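Long-range contact in cyclase (Streptomyces sp. R1128, PDB 3TFZ), which probably cyclises and aromatises a poly-beta-ketone intermediate in the R1128 aromatic polyketide pathway: residues I42-L54 with I62-A74. Numbering follows the deposited sequence.
Sequences ILEEGQGYQVVRL and INTWTSRRDLDPA
Q50 and R69 meet side by side as a hydrogen-bonded pair of the antiparallel hairpin formed by strands 49-58 and 61-72. The hairpin belongs to the curved sheet of a Bet v 1-like helix-grip fold. The Q50 and R69 side chains run the same way on one face of the sheet, with amide and guanidinium planes only 16° apart. R69 NE gives its N-H to Q50 OE1 at 2.6 Å, nearly straight on to the carbonyl and within the guanidinium plane. R69 NH2 adds a weak second bond to the same oxygen. Both side chains are buried, and further bonds fix their ends: Q50 NE2 to A25 O, R69 NH2 to L24 O and R69 NH1 to Y30 OH. The pair thus ties the sheet to the end of helix 17-25 and the start of helix 30-33. L71 CD1 packs against the amide, 3.5 Å from Q50 OE1.

V52, S67, L54 and W65 continue this face. L54 CD1 lies obliquely to the indole, 3.5 Å from W65 NE1. S67 OG and W65 NE1 both hydrogen-bond the sulfonate of a bound 3-cyclohexyl-1-propylsulfonic acid, probably from the crystallisation liquor. This is consistent with a ligand pocket on this side.

The other face carries Y49, V51, R53, T66 and R68. R68 bends at chi3 (-88°), which brings its guanidinium obliquely to the Y49 ring, the two planes 20° apart. R68 NH1 lies 3.5 Å from Y49 CD2, and V51 CG2 sits over one guanidinium face. E44 OE2 makes a long salt bridge to R68 NH2, with the carboxylate steeply turned to the guanidinium. Further along, R53 is bent at chi2 and chi3, and its NE-H points almost straight at T64 OG1, 2.8 Å from NE and close to the guanidinium plane.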
# COMPACT_ATOMS: atom_id res chain seq x y z
N ILE A 42 11.59 -26.38 -4.79
CA ILE A 42 12.71 -25.63 -5.31
C ILE A 42 13.22 -26.36 -6.46
O ILE A 42 13.65 -27.50 -6.35
CB ILE A 42 13.82 -25.34 -4.26
CG1 ILE A 42 13.26 -24.42 -3.13
CG2 ILE A 42 14.96 -24.60 -4.87
CD1 ILE A 42 14.29 -24.07 -2.00
N LEU A 43 13.20 -25.72 -7.62
CA LEU A 43 13.69 -26.42 -8.82
C LEU A 43 15.15 -26.10 -9.09
O LEU A 43 15.89 -26.91 -9.67
CB LEU A 43 12.79 -26.08 -10.03
CG LEU A 43 11.48 -26.72 -10.58
CD1 LEU A 43 10.72 -27.76 -9.72
CD2 LEU A 43 10.57 -25.63 -11.10
N GLU A 44 15.57 -24.91 -8.69
CA GLU A 44 16.88 -24.36 -9.05
C GLU A 44 17.17 -23.27 -8.04
O GLU A 44 16.28 -22.55 -7.64
CB GLU A 44 16.87 -23.89 -10.52
CG GLU A 44 18.20 -23.70 -11.32
CD GLU A 44 18.00 -22.63 -12.52
OE1 GLU A 44 16.93 -22.68 -13.18
OE2 GLU A 44 18.85 -21.73 -12.80
N GLU A 45 18.40 -23.21 -7.59
CA GLU A 45 18.83 -22.40 -6.48
C GLU A 45 20.36 -22.17 -6.52
O GLU A 45 21.11 -23.07 -6.68
CB GLU A 45 18.50 -23.05 -5.14
CG GLU A 45 17.83 -22.02 -4.24
CD GLU A 45 17.93 -22.37 -2.76
OE1 GLU A 45 18.16 -23.61 -2.45
OE2 GLU A 45 17.82 -21.38 -1.97
N GLY A 46 20.76 -20.93 -6.30
CA GLY A 46 22.11 -20.53 -6.41
C GLY A 46 22.21 -19.23 -5.66
O GLY A 46 21.23 -18.76 -5.05
N GLN A 47 23.41 -18.67 -5.69
CA GLN A 47 23.71 -17.41 -5.02
C GLN A 47 22.92 -16.27 -5.63
O GLN A 47 23.18 -15.83 -6.75
CB GLN A 47 25.21 -17.11 -5.08
CG GLN A 47 25.82 -17.35 -6.45
CD GLN A 47 25.98 -18.82 -6.77
OE1 GLN A 47 26.10 -19.21 -7.94
NE2 GLN A 47 25.99 -19.65 -5.74
N GLY A 48 21.93 -15.79 -4.87
CA GLY A 48 21.06 -14.70 -5.33
C GLY A 48 19.76 -14.98 -6.11
O GLY A 48 19.08 -14.05 -6.58
N TYR A 49 19.45 -16.24 -6.34
CA TYR A 49 18.29 -16.60 -7.14
C TYR A 49 17.70 -17.94 -6.66
O TYR A 49 18.45 -18.80 -6.17
CB TYR A 49 18.65 -16.60 -8.67
CG TYR A 49 19.41 -17.87 -9.12
CD1 TYR A 49 20.79 -17.98 -8.96
CD2 TYR A 49 18.73 -18.95 -9.69
CE1 TYR A 49 21.44 -19.10 -9.39
CE2 TYR A 49 19.37 -20.06 -10.11
CZ TYR A 49 20.73 -20.14 -9.94
OH TYR A 49 21.39 -21.30 -10.35
N GLN A 50 16.39 -18.10 -6.77
CA GLN A 50 15.64 -19.33 -6.56
C GLN A 50 14.60 -19.46 -7.70
O GLN A 50 13.90 -18.50 -8.02
CB GLN A 50 14.79 -19.24 -5.29
CG GLN A 50 15.53 -19.32 -3.97
CD GLN A 50 14.77 -18.71 -2.85
OE1 GLN A 50 13.74 -18.07 -3.10
NE2 GLN A 50 15.26 -18.91 -1.58
N VAL A 51 14.51 -20.66 -8.31
CA VAL A 51 13.39 -20.96 -9.17
C VAL A 51 12.51 -21.95 -8.41
O VAL A 51 12.96 -23.01 -7.91
CB VAL A 51 13.81 -21.49 -10.59
CG1 VAL A 51 12.57 -21.71 -11.50
CG2 VAL A 51 14.78 -20.57 -11.27
N VAL A 52 11.22 -21.67 -8.44
CA VAL A 52 10.37 -22.28 -7.43
C VAL A 52 9.02 -22.64 -8.03
O VAL A 52 8.35 -21.82 -8.65
CB VAL A 52 10.33 -21.38 -6.07
CG1 VAL A 52 9.09 -20.66 -5.96
CG2 VAL A 52 10.43 -22.17 -4.87
N ARG A 53 8.64 -23.88 -7.83
CA ARG A 53 7.31 -24.35 -8.18
C ARG A 53 6.29 -24.23 -7.00
O ARG A 53 6.58 -24.62 -5.92
CB ARG A 53 7.44 -25.76 -8.69
CG ARG A 53 6.17 -26.45 -8.86
CD ARG A 53 5.29 -25.55 -9.55
NE ARG A 53 4.36 -26.25 -10.45
CZ ARG A 53 4.74 -27.09 -11.40
NH1 ARG A 53 6.03 -27.42 -11.44
NH2 ARG A 53 3.82 -27.63 -12.22
N LEU A 54 5.12 -23.63 -7.24
CA LEU A 54 4.15 -23.28 -6.18
C LEU A 54 2.78 -23.83 -6.48
O LEU A 54 2.27 -23.64 -7.54
CB LEU A 54 4.10 -21.76 -5.98
CG LEU A 54 5.36 -21.08 -5.39
CD1 LEU A 54 5.66 -19.69 -5.90
CD2 LEU A 54 5.25 -21.04 -3.88
N ILE A 62 -6.99 -24.83 -7.13
CA ILE A 62 -5.60 -25.07 -7.04
C ILE A 62 -4.93 -24.63 -8.33
O ILE A 62 -5.15 -25.20 -9.40
CB ILE A 62 -5.35 -26.52 -6.69
CG1 ILE A 62 -3.87 -26.78 -6.50
CG2 ILE A 62 -5.92 -27.42 -7.79
CD1 ILE A 62 -3.32 -26.03 -5.47
N ASN A 63 -4.17 -23.56 -8.21
CA ASN A 63 -3.34 -23.12 -9.28
C ASN A 63 -1.88 -23.49 -9.06
O ASN A 63 -1.38 -23.60 -7.93
CB ASN A 63 -3.53 -21.61 -9.53
CG ASN A 63 -4.77 -21.31 -10.42
OD1 ASN A 63 -4.62 -20.72 -11.46
ND2 ASN A 63 -5.96 -21.75 -10.03
N THR A 64 -1.22 -23.76 -10.18
CA THR A 64 0.15 -24.11 -10.19
C THR A 64 0.91 -23.04 -10.99
O THR A 64 0.46 -22.64 -12.04
CB THR A 64 0.34 -25.58 -10.63
OG1 THR A 64 1.61 -25.98 -10.19
CG2 THR A 64 0.35 -25.72 -12.10
N TRP A 65 2.03 -22.55 -10.47
CA TRP A 65 2.93 -21.74 -11.25
C TRP A 65 4.36 -21.90 -10.78
O TRP A 65 4.66 -22.48 -9.72
CB TRP A 65 2.50 -20.23 -11.30
CG TRP A 65 2.47 -19.56 -9.99
CD1 TRP A 65 3.55 -19.18 -9.23
CD2 TRP A 65 1.28 -19.24 -9.21
NE1 TRP A 65 3.12 -18.63 -8.02
CE2 TRP A 65 1.75 -18.65 -7.98
CE3 TRP A 65 -0.11 -19.38 -9.43
CZ2 TRP A 65 0.87 -18.13 -7.01
CZ3 TRP A 65 -0.99 -18.91 -8.44
CH2 TRP A 65 -0.49 -18.28 -7.25
N THR A 66 5.24 -21.35 -11.61
CA THR A 66 6.68 -21.38 -11.43
C THR A 66 7.22 -19.94 -11.47
O THR A 66 7.00 -19.29 -12.44
CB THR A 66 7.31 -22.18 -12.59
OG1 THR A 66 7.13 -23.55 -12.31
CG2 THR A 66 8.79 -21.94 -12.70
N SER A 67 7.94 -19.48 -10.44
CA SER A 67 8.63 -18.20 -10.56
C SER A 67 10.07 -18.24 -10.34
O SER A 67 10.60 -19.05 -9.52
CB SER A 67 8.09 -17.14 -9.59
OG SER A 67 8.01 -17.78 -8.39
N ARG A 68 10.71 -17.31 -11.07
CA ARG A 68 12.12 -16.99 -10.85
C ARG A 68 12.16 -15.82 -9.90
O ARG A 68 11.61 -14.75 -10.20
CB ARG A 68 12.86 -16.71 -12.12
CG ARG A 68 14.37 -16.42 -11.82
CD ARG A 68 15.17 -15.95 -13.08
NE ARG A 68 15.65 -17.18 -13.72
CZ ARG A 68 16.82 -17.75 -13.43
NH1 ARG A 68 17.66 -17.14 -12.55
NH2 ARG A 68 17.19 -18.90 -14.02
N ARG A 69 12.72 -16.07 -8.70
CA ARG A 69 12.97 -15.00 -7.66
C ARG A 69 14.41 -14.58 -7.65
O ARG A 69 15.30 -15.45 -7.47
CB ARG A 69 12.58 -15.46 -6.25
CG ARG A 69 11.04 -15.86 -6.17
CD ARG A 69 10.77 -16.93 -5.10
NE ARG A 69 11.53 -16.84 -3.79
CZ ARG A 69 11.16 -16.11 -2.73
NH1 ARG A 69 10.04 -15.37 -2.78
NH2 ARG A 69 11.91 -16.11 -1.62
N ASP A 70 14.66 -13.29 -7.88
CA ASP A 70 16.00 -12.76 -7.83
C ASP A 70 16.10 -12.07 -6.52
O ASP A 70 15.41 -11.10 -6.32
CB ASP A 70 16.26 -11.82 -9.00
CG ASP A 70 16.36 -12.61 -10.40
OD1 ASP A 70 17.11 -13.66 -10.45
OD2 ASP A 70 15.68 -12.23 -11.43
N LEU A 71 16.91 -12.58 -5.59
CA LEU A 71 16.91 -12.07 -4.24
C LEU A 71 18.10 -11.10 -4.02
O LEU A 71 19.21 -11.41 -4.40
CB LEU A 71 17.00 -13.23 -3.21
CG LEU A 71 15.78 -14.21 -2.98
CD1 LEU A 71 15.78 -15.35 -3.99
CD2 LEU A 71 15.87 -14.76 -1.56
N ASP A 72 17.85 -9.94 -3.42
CA ASP A 72 18.88 -8.90 -3.29
C ASP A 72 18.77 -8.35 -1.87
O ASP A 72 18.02 -7.38 -1.60
CB ASP A 72 18.56 -7.78 -4.31
CG ASP A 72 19.65 -6.75 -4.41
OD1 ASP A 72 19.75 -6.11 -5.47
OD2 ASP A 72 20.41 -6.55 -3.46
N PRO A 73 19.43 -9.05 -0.93
CA PRO A 73 19.33 -8.67 0.46
C PRO A 73 19.92 -7.27 0.75
O PRO A 73 19.49 -6.61 1.70
CB PRO A 73 20.13 -9.76 1.18
CG PRO A 73 20.99 -10.42 0.12
CD PRO A 73 20.24 -10.29 -1.14
N ALA A 74 20.85 -6.77 -0.06
CA ALA A 74 21.49 -5.51 0.28
C ALA A 74 20.47 -4.43 -0.10
O ALA A 74 20.28 -3.43 0.63
CB ALA A 74 22.81 -5.34 -0.45